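Local coordinates for WZI (Escherichia coli, PDB 2YNK), which is a carbohydrate-binding outer-membrane beta-barrel, a lectin that underpins assembly of the group 1 capsule, at residues Ile294-Ser299 with Thr339-Thr344; His330-Asn335 with Leu359-Gly364; Gly351-Gly356 with Gln398-Ala403. All blocks are in the same frame, centred on the assembly; numbering follows the deposited sequence.

Interaction 1 (Ile294-Ser299 with Thr339-Thr344)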
loop_
_atom_site.group_PDB
_atom_site.type_symbol
_atom_site.label_atom_id
_atom_site.label_comp_id
_atom_site.label_asym_id
_atom_site.label_seq_id
_atom_site.Cartn_x
_atom_site.Cartn_y
_atom_site.Cartn_z
ATOM N N ILE A 294 8.886 -2.382 12.549
ATOM C CA ILE A 294 9.907 -1.490 12.011
ATOM C C ILE A 294 10.483 -0.640 13.123
ATOM O O ILE A 294 9.740 -0.140 13.963
ATOM C CB ILE A 294 9.341 -0.552 10.950
ATOM C CG1 ILE A 294 8.742 -1.359 9.805
ATOM C CG2 ILE A 294 10.439 0.358 10.433
ATOM C CD1 ILE A 294 9.767 -2.123 8.997
ATOM N N GLY A 295 11.804 -0.482 13.118
ATOM C CA GLY A 295 12.509 0.289 14.144
ATOM C C GLY A 295 13.220 1.499 13.570
ATOM O O GLY A 295 13.554 1.525 12.387
ATOM N N GLU A 296 13.458 2.500 14.413
ATOM C CA GLU A 296 14.116 3.727 13.977
ATOM C C GLU A 296 15.643 3.664 14.063
ATOM O O GLU A 296 16.330 4.341 13.299
ATOM C CB GLU A 296 13.578 4.921 14.758
ATOM C CG GLU A 296 12.272 5.466 14.194
ATOM C CD GLU A 296 12.454 6.326 12.953
ATOM O OE1 GLU A 296 13.578 6.396 12.400
ATOM O OE2 GLU A 296 11.452 6.936 12.529
ATOM N N ASP A 297 16.159 2.851 14.983
ATOM C CA ASP A 297 17.597 2.586 15.109
ATOM C C ASP A 297 17.873 1.106 14.814
ATOM O O ASP A 297 16.969 0.271 14.935
ATOM C CB ASP A 297 18.079 2.917 16.528
ATOM C CG ASP A 297 17.609 4.282 17.012
ATOM O OD1 ASP A 297 17.614 5.236 16.213
ATOM O OD2 ASP A 297 17.244 4.403 18.200
ATOM N N GLU A 298 19.110 0.775 14.433
ATOM C CA GLU A 298 19.449 -0.617 14.104
ATOM C C GLU A 298 20.607 -1.191 14.935
ATOM O O GLU A 298 21.750 -0.747 14.827
ATOM C CB GLU A 298 19.734 -0.781 12.606
ATOM C CG GLU A 298 19.897 -2.242 12.195
ATOM C CD GLU A 298 19.382 -2.558 10.798
ATOM O OE1 GLU A 298 19.580 -1.739 9.870
ATOM O OE2 GLU A 298 18.777 -3.645 10.633
ATOM N N SER A 299 20.276 -2.188 15.758
ATOM C CA SER A 299 21.251 -2.969 16.521
ATOM C C SER A 299 21.839 -4.085 15.652
ATOM O O SER A 299 21.542 -5.268 15.857
ATOM C CB SER A 299 20.585 -3.570 17.768
ATOM O OG SER A 299 21.440 -4.495 18.425
ATOM N N THR A 339 7.303 8.904 23.184
ATOM C CA THR A 339 6.803 9.688 22.052
ATOM C C THR A 339 7.844 10.691 21.572
ATOM O O THR A 339 8.925 10.813 22.145
ATOM C CB THR A 339 5.500 10.446 22.393
ATOM O OG1 THR A 339 5.810 11.671 23.065
ATOM C CG2 THR A 339 4.587 9.603 23.272
ATOM N N ASN A 340 7.496 11.393 20.502
ATOM C CA ASN A 340 8.324 12.447 19.917
ATOM C C ASN A 340 9.634 11.954 19.294
ATOM O O ASN A 340 10.588 12.718 19.166
ATOM C CB ASN A 340 8.584 13.568 20.948
ATOM C CG ASN A 340 8.327 14.960 20.388
ATOM O OD1 ASN A 340 7.572 15.138 19.429
ATOM N ND2 ASN A 340 8.942 15.960 21.006
ATOM N N TYR A 341 9.665 10.687 18.886
ATOM C CA TYR A 341 10.829 10.110 18.197
ATOM C C TYR A 341 10.471 9.333 16.918
ATOM O O TYR A 341 11.279 9.255 15.995
ATOM C CB TYR A 341 11.609 9.209 19.153
ATOM C CG TYR A 341 12.959 8.765 18.635
ATOM C CD1 TYR A 341 14.018 9.662 18.535
ATOM C CD2 TYR A 341 13.179 7.438 18.247
ATOM C CE1 TYR A 341 15.254 9.260 18.063
ATOM C CE2 TYR A 341 14.417 7.024 17.779
ATOM C CZ TYR A 341 15.451 7.940 17.692
ATOM O OH TYR A 341 16.680 7.533 17.229
ATOM N N SER A 342 9.274 8.758 16.850
ATOM C CA SER A 342 8.876 8.027 15.641
ATOM C C SER A 342 8.660 8.993 14.480
ATOM O O SER A 342 8.005 10.026 14.627
ATOM C CB SER A 342 7.630 7.178 15.884
ATOM O OG SER A 342 7.959 6.008 16.608
ATOM N N TYR A 343 9.240 8.653 13.333
ATOM C CA TYR A 343 9.139 9.463 12.124
ATOM C C TYR A 343 9.701 10.888 12.293
ATOM O O TYR A 343 9.383 11.791 11.530
ATOM C CB TYR A 343 7.690 9.480 11.616
ATOM C CG TYR A 343 7.090 8.118 11.291
ATOM C CD1 TYR A 343 7.883 7.041 10.893
ATOM C CD2 TYR A 343 5.716 7.928 11.338
ATOM C CE1 TYR A 343 7.317 5.818 10.574
ATOM C CE2 TYR A 343 5.141 6.708 11.021
ATOM C CZ TYR A 343 5.943 5.655 10.638
ATOM O OH TYR A 343 5.368 4.441 10.315
ATOM N N THR A 344 10.578 11.035 13.277
ATOM C CA THR A 344 11.292 12.271 13.588
ATOM C C THR A 344 12.720 12.096 13.126
ATOM O O THR A 344 13.209 10.969 13.058
ATOM C CB THR A 344 11.317 12.479 15.115
ATOM O OG1 THR A 344 10.069 13.036 15.528
ATOM C CG2 THR A 344 12.465 13.364 15.567
#
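A classic beta bulge, where E296 and D297 both face S304, marks the corner at which the chain leaves barrel strand 287-295, and these two acids reach across to a type II beta turn from Y341 to T344. E296 does the buried work. Its side chain points toward the turn and folds at chi2 (-78°), which brings the carboxylate up to the backbone: OE2 accepts from the Y343 N-H at 2.9 Å, with an N-H...O angle of 144°. The donor meets OE2 on its anti side, 26° out of the carboxylate plane. E296 CB lies 3.8 Å from Y341 CE2. The second bond is made by side chains alone. With its ring swung anti to the backbone N, Y341 extends toward the corner, and Y341 OH donates to D297 OD1 at 2.7 Å, meeting the syn lone pair of that oxygen. Y341 also has a cation-pi partner in R338, while the Y343 hydroxyl turns to L160 O. Two neighbouring carboxylates thus each accept a hydrogen bond from the turn, from a backbone N-H at E296 and a phenol hydroxyl at D297, which would ease the cost of burying the E296 charge.

Interaction 2 (His330-Asn335 with Leu359-Gly364)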
loop_
_atom_site.group_PDB
_atom_site.type_symbol
_atom_site.label_atom_id
_atom_site.label_comp_id
_atom_site.label_asym_id
_atom_site.label_seq_id
_atom_site.Cartn_x
_atom_site.Cartn_y
_atom_site.Cartn_z
ATOM N N HIS A 330 -2.210 -1.120 15.313
ATOM C CA HIS A 330 -0.939 -0.430 15.065
ATOM C C HIS A 330 -0.479 0.305 16.289
ATOM O O HIS A 330 -1.292 0.782 17.072
ATOM C CB HIS A 330 -1.094 0.611 13.966
ATOM C CG HIS A 330 -1.390 0.049 12.598
ATOM N ND1 HIS A 330 -1.246 0.781 11.490
ATOM C CD2 HIS A 330 -1.823 -1.212 12.182
ATOM C CE1 HIS A 330 -1.580 0.044 10.419
ATOM N NE2 HIS A 330 -1.932 -1.174 10.846
ATOM N N ASP A 331 0.834 0.432 16.451
ATOM C CA ASP A 331 1.401 1.330 17.459
ATOM C C ASP A 331 2.659 1.993 16.908
ATOM O O ASP A 331 3.697 1.350 16.754
ATOM C CB ASP A 331 1.711 0.575 18.759
ATOM C CG ASP A 331 2.103 1.510 19.903
ATOM O OD1 ASP A 331 3.067 2.282 19.724
ATOM O OD2 ASP A 331 1.460 1.468 20.982
ATOM N N THR A 332 2.561 3.287 16.612
ATOM C CA THR A 332 3.683 4.031 16.042
ATOM C C THR A 332 4.375 4.939 17.068
ATOM O O THR A 332 5.072 5.891 16.706
ATOM C CB THR A 332 3.252 4.821 14.794
ATOM O OG1 THR A 332 2.243 5.772 15.154
ATOM C CG2 THR A 332 2.715 3.862 13.734
ATOM N N ARG A 333 4.198 4.634 18.347
ATOM C CA ARG A 333 5.079 5.177 19.372
ATOM C C ARG A 333 6.396 4.402 19.347
ATOM O O ARG A 333 6.536 3.425 18.607
ATOM C CB ARG A 333 4.436 5.063 20.756
ATOM C CG ARG A 333 3.142 5.847 20.907
ATOM C CD ARG A 333 2.507 5.620 22.265
ATOM N NE ARG A 333 1.924 4.286 22.364
ATOM C CZ ARG A 333 1.391 3.783 23.473
ATOM N NH1 ARG A 333 1.356 4.495 24.597
ATOM N NH2 ARG A 333 0.890 2.555 23.456
ATOM N N THR A 334 7.360 4.839 20.152
ATOM C CA THR A 334 8.600 4.092 20.323
ATOM C C THR A 334 8.470 3.147 21.516
ATOM O O THR A 334 8.308 3.584 22.666
ATOM C CB THR A 334 9.804 5.023 20.479
ATOM O OG1 THR A 334 10.171 5.519 19.185
ATOM C CG2 THR A 334 10.988 4.276 21.082
ATOM N N ASN A 335 8.529 1.849 21.218
ATOM C CA ASN A 335 8.295 0.802 22.201
ATOM C C ASN A 335 7.004 1.012 22.987
ATOM O O ASN A 335 6.971 0.821 24.195
ATOM C CB ASN A 335 9.484 0.691 23.155
ATOM C CG ASN A 335 10.791 0.438 22.433
ATOM O OD1 ASN A 335 10.832 -0.271 21.423
ATOM N ND2 ASN A 335 11.871 1.005 22.957
ATOM N N LEU A 359 5.344 8.970 4.885
ATOM C CA LEU A 359 5.846 7.929 4.012
ATOM C C LEU A 359 5.626 6.538 4.642
ATOM O O LEU A 359 5.765 5.514 3.980
ATOM C CB LEU A 359 7.348 8.133 3.761
ATOM C CG LEU A 359 7.803 8.938 2.548
ATOM C CD1 LEU A 359 7.357 10.387 2.649
ATOM C CD2 LEU A 359 9.316 8.849 2.424
ATOM N N GLY A 360 5.316 6.520 5.933
ATOM C CA GLY A 360 5.035 5.292 6.647
ATOM C C GLY A 360 3.549 5.160 6.832
ATOM O O GLY A 360 2.803 5.263 5.868
ATOM N N ASP A 361 3.118 4.944 8.069
ATOM C CA ASP A 361 1.714 4.655 8.361
ATOM C C ASP A 361 0.826 5.892 8.216
ATOM O O ASP A 361 1.237 6.999 8.541
ATOM C CB ASP A 361 1.586 4.082 9.782
ATOM C CG ASP A 361 0.265 3.353 10.016
ATOM O OD1 ASP A 361 -0.591 3.270 9.092
ATOM O OD2 ASP A 361 0.091 2.856 11.148
ATOM N N ALA A 362 -0.408 5.685 7.765
ATOM C CA ALA A 362 -1.336 6.792 7.481
ATOM C C ALA A 362 -1.507 7.798 8.649
ATOM O O ALA A 362 -1.735 8.979 8.414
ATOM C CB ALA A 362 -2.690 6.245 7.038
HETATM N N MSE A 363 -1.401 7.307 9.882
HETATM C CA MSE A 363 -1.535 8.112 11.110
HETATM C C MSE A 363 -0.449 9.125 11.362
HETATM O O MSE A 363 -0.700 10.210 11.888
HETATM C CB MSE A 363 -1.367 7.188 12.312
HETATM C CG MSE A 363 -2.687 6.714 12.861
HETATM SE SE MSE A 363 -2.356 5.467 14.349
HETATM C CE MSE A 363 -0.698 4.537 13.823
ATOM N N GLY A 364 0.781 8.752 11.029
ATOM C CA GLY A 364 1.952 9.485 11.475
ATOM C C GLY A 364 2.502 8.784 12.691
ATOM O O GLY A 364 2.114 7.658 12.997
#
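T332 OG1 has two polar neighbours: it accepts from the backbone N of G367 and lies 2.9 Å from G364 O, to which it may donate. The selenomethionine M363 closes in beside it, its CE methyl 3.5 Å from T332 CG2. The bend of M363 at chi3 (-34°) turns that methyl back toward strand 322-331, where it also reaches H330 CB at 3.9 Å, near the plane of the imidazole at its edge. T332 and M363 belong to the long loop between barrel strands 322-331 and 368-377, whereas H330 still lies in strand 322-331; the loop's type I beta turn, D361 to G364, folds back against the end of that strand. There H330 ND1 donates to D361 OD2; the modelled 2.5 Å is shorter than this resolution can vouch for, but the pairing itself is clear, with ring and carboxylate planes 47° apart. On the far side of the ring H330 NE2 bonds E328 OE2, and two carboxylates would tend to stabilise a positively charged imidazole. As the strand ends, D331 OD1 accepts from R333 N in an Asx turn, and R333 makes a side-on salt bridge in which NH2 (2.8 Å) and NE both reach D331 OD2.

Interaction 3 (Gly351-Gly356 with Gln398-Ala403)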
loop_
_atom_site.group_PDB
_atom_site.type_symbol
_atom_site.label_atom_id
_atom_site.label_comp_id
_atom_site.label_asym_id
_atom_site.label_seq_id
_atom_site.Cartn_x
_atom_site.Cartn_y
_atom_site.Cartn_z
ATOM N N GLY A 351 11.031 15.347 9.209
ATOM C CA GLY A 351 10.656 14.009 9.638
ATOM C C GLY A 351 10.481 13.089 8.455
ATOM O O GLY A 351 10.845 13.445 7.342
ATOM N N TYR A 352 9.919 11.907 8.706
ATOM C CA TYR A 352 9.692 10.882 7.674
ATOM C C TYR A 352 8.327 11.152 7.013
ATOM O O TYR A 352 7.386 10.350 7.115
ATOM C CB TYR A 352 9.769 9.491 8.311
ATOM C CG TYR A 352 9.840 8.324 7.335
ATOM C CD1 TYR A 352 10.891 8.210 6.430
ATOM C CD2 TYR A 352 8.872 7.320 7.343
ATOM C CE1 TYR A 352 10.965 7.152 5.540
ATOM C CE2 TYR A 352 8.937 6.254 6.461
ATOM C CZ TYR A 352 9.984 6.174 5.560
ATOM O OH TYR A 352 10.063 5.124 4.678
ATOM N N TYR A 353 8.236 12.327 6.374
ATOM C CA TYR A 353 7.012 12.834 5.749
ATOM C C TYR A 353 7.348 13.615 4.483
ATOM O O TYR A 353 8.301 14.395 4.477
ATOM C CB TYR A 353 6.281 13.817 6.664
ATOM C CG TYR A 353 5.830 13.275 7.989
ATOM C CD1 TYR A 353 6.727 13.109 9.029
ATOM C CD2 TYR A 353 4.501 12.978 8.222
ATOM C CE1 TYR A 353 6.324 12.636 10.266
ATOM C CE2 TYR A 353 4.078 12.502 9.455
ATOM C CZ TYR A 353 4.999 12.335 10.477
ATOM O OH TYR A 353 4.612 11.852 11.704
ATOM N N GLN A 354 6.553 13.425 3.428
ATOM C CA GLN A 354 6.620 14.290 2.265
ATOM C C GLN A 354 5.379 15.142 2.248
ATOM O O GLN A 354 4.273 14.606 2.339
ATOM C CB GLN A 354 6.674 13.490 0.982
ATOM C CG GLN A 354 6.856 14.368 -0.238
ATOM C CD GLN A 354 6.924 13.587 -1.511
ATOM O OE1 GLN A 354 7.982 13.473 -2.119
ATOM N NE2 GLN A 354 5.797 13.039 -1.925
ATOM N N GLN A 355 5.571 16.460 2.133
ATOM C CA GLN A 355 4.478 17.429 2.121
ATOM C C GLN A 355 3.527 17.215 3.279
ATOM O O GLN A 355 2.311 17.353 3.149
ATOM C CB GLN A 355 3.757 17.402 0.781
ATOM C CG GLN A 355 4.707 17.733 -0.358
ATOM C CD GLN A 355 4.135 17.478 -1.728
ATOM O OE1 GLN A 355 3.711 16.362 -2.040
ATOM N NE2 GLN A 355 4.160 18.501 -2.575
ATOM N N GLY A 356 4.107 16.881 4.426
ATOM C CA GLY A 356 3.356 16.723 5.661
ATOM C C GLY A 356 2.755 15.348 5.815
ATOM O O GLY A 356 2.351 14.952 6.915
ATOM N N GLN A 398 2.670 17.506 16.903
ATOM C CA GLN A 398 3.822 17.746 16.041
ATOM C C GLN A 398 3.394 18.398 14.732
ATOM O O GLN A 398 2.555 17.858 14.008
ATOM C CB GLN A 398 4.544 16.425 15.710
ATOM C CG GLN A 398 4.927 15.571 16.912
ATOM C CD GLN A 398 5.530 14.229 16.541
ATOM O OE1 GLN A 398 5.086 13.553 15.598
ATOM N NE2 GLN A 398 6.539 13.821 17.293
ATOM N N SER A 399 3.990 19.550 14.427
ATOM C CA SER A 399 3.772 20.227 13.149
ATOM C C SER A 399 4.190 19.389 11.915
ATOM O O SER A 399 3.618 19.547 10.839
ATOM C CB SER A 399 4.539 21.533 13.138
ATOM O OG SER A 399 5.931 21.280 13.288
ATOM N N ILE A 400 5.169 18.502 12.052
ATOM C CA ILE A 400 5.689 17.809 10.874
ATOM C C ILE A 400 4.647 16.886 10.186
ATOM O O ILE A 400 4.819 16.494 9.028
ATOM C CB ILE A 400 6.998 17.047 11.187
ATOM C CG1 ILE A 400 6.751 15.806 12.079
ATOM C CG2 ILE A 400 8.004 17.996 11.823
ATOM C CD1 ILE A 400 7.966 14.906 12.228
ATOM N N ASN A 401 3.566 16.584 10.907
ATOM C CA ASN A 401 2.478 15.759 10.421
ATOM C C ASN A 401 1.226 16.580 10.113
ATOM O O ASN A 401 0.403 16.813 10.992
ATOM C CB ASN A 401 2.160 14.691 11.475
ATOM C CG ASN A 401 1.015 13.769 11.067
ATOM O OD1 ASN A 401 0.450 13.892 9.975
ATOM N ND2 ASN A 401 0.670 12.837 11.953
ATOM N N LYS A 402 1.074 16.973 8.852
ATOM C CA LYS A 402 -0.128 17.664 8.380
ATOM C C LYS A 402 -1.358 16.751 8.176
ATOM O O LYS A 402 -2.474 17.246 8.030
ATOM C CB LYS A 402 0.180 18.419 7.074
ATOM C CG LYS A 402 1.058 19.655 7.266
ATOM C CD LYS A 402 1.571 20.248 5.952
ATOM C CE LYS A 402 0.470 20.529 4.914
ATOM N NZ LYS A 402 0.186 19.396 3.968
ATOM N N ALA A 403 -1.169 15.434 8.141
ATOM C CA ALA A 403 -2.301 14.506 8.061
ATOM C C ALA A 403 -3.129 14.599 9.336
ATOM O O ALA A 403 -4.351 14.685 9.300
ATOM C CB ALA A 403 -1.815 13.071 7.858
#
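The small hairpin of strands 353-354 and 357-358, carried on the long loop that follows barrel strand 322-331, packs here against the type I beta turn Q398-N401 in the loop between barrel strands 383-393 and 408-422. The aromatic side of the contact is Y353. One face of its ring is turned to the backbone of the beta turn, with I400 O 3.5 Å above the ring plane and offset toward the rim. I400 CD1 comes in at Y353 CE1, 3.4 Å away, and also packs on G351 CA at 3.8 Å. On the other edge of the ring N401 CB meets Y353 CE2 at 3.5 Å, the amide tilted 34° from the ring plane. With CG trans to its backbone N, the N401 amide is carried past the ring, and its OD1 accepts from F404 N, while Y353 OH takes a hydrogen bond from G365 N. At the hairpin tip Q355 and G356 both have positive phi, and two carbonyls there are used by one lysine. K402 N gives a weak bond to G356 O, 3.1 Å long and bent to 133°. The K402 side chain runs past G356 CA and bends at chi3 and chi4, and NZ then donates to Q355 O at 3.1 Å, from 41° above the carbonyl plane.

In the fold
From the N terminus, 294-299 comes first, at the end of barrel strand 287-295. Interaction 1 closes when the chain, two barrel strands later, reaches 339-344. Before that, 330-335 has opened interaction 2, which closes at 359-364, so the two cross. Interaction 3 opens at 351-356, inside interaction 2, and closes at 398-403 after two more barrel strands; it crosses interaction 2 and follows interaction 1 in series. The long loop 332-367 thus meets the strand corner before it, its own starting strand and the loop that follows strand 383-393. Hydrogen bonds join the sites: Y343 OH to D361 N, Y343 O to Y352 N, N340 OD1 to Q398 NE2 and M363 O to N401 ND2.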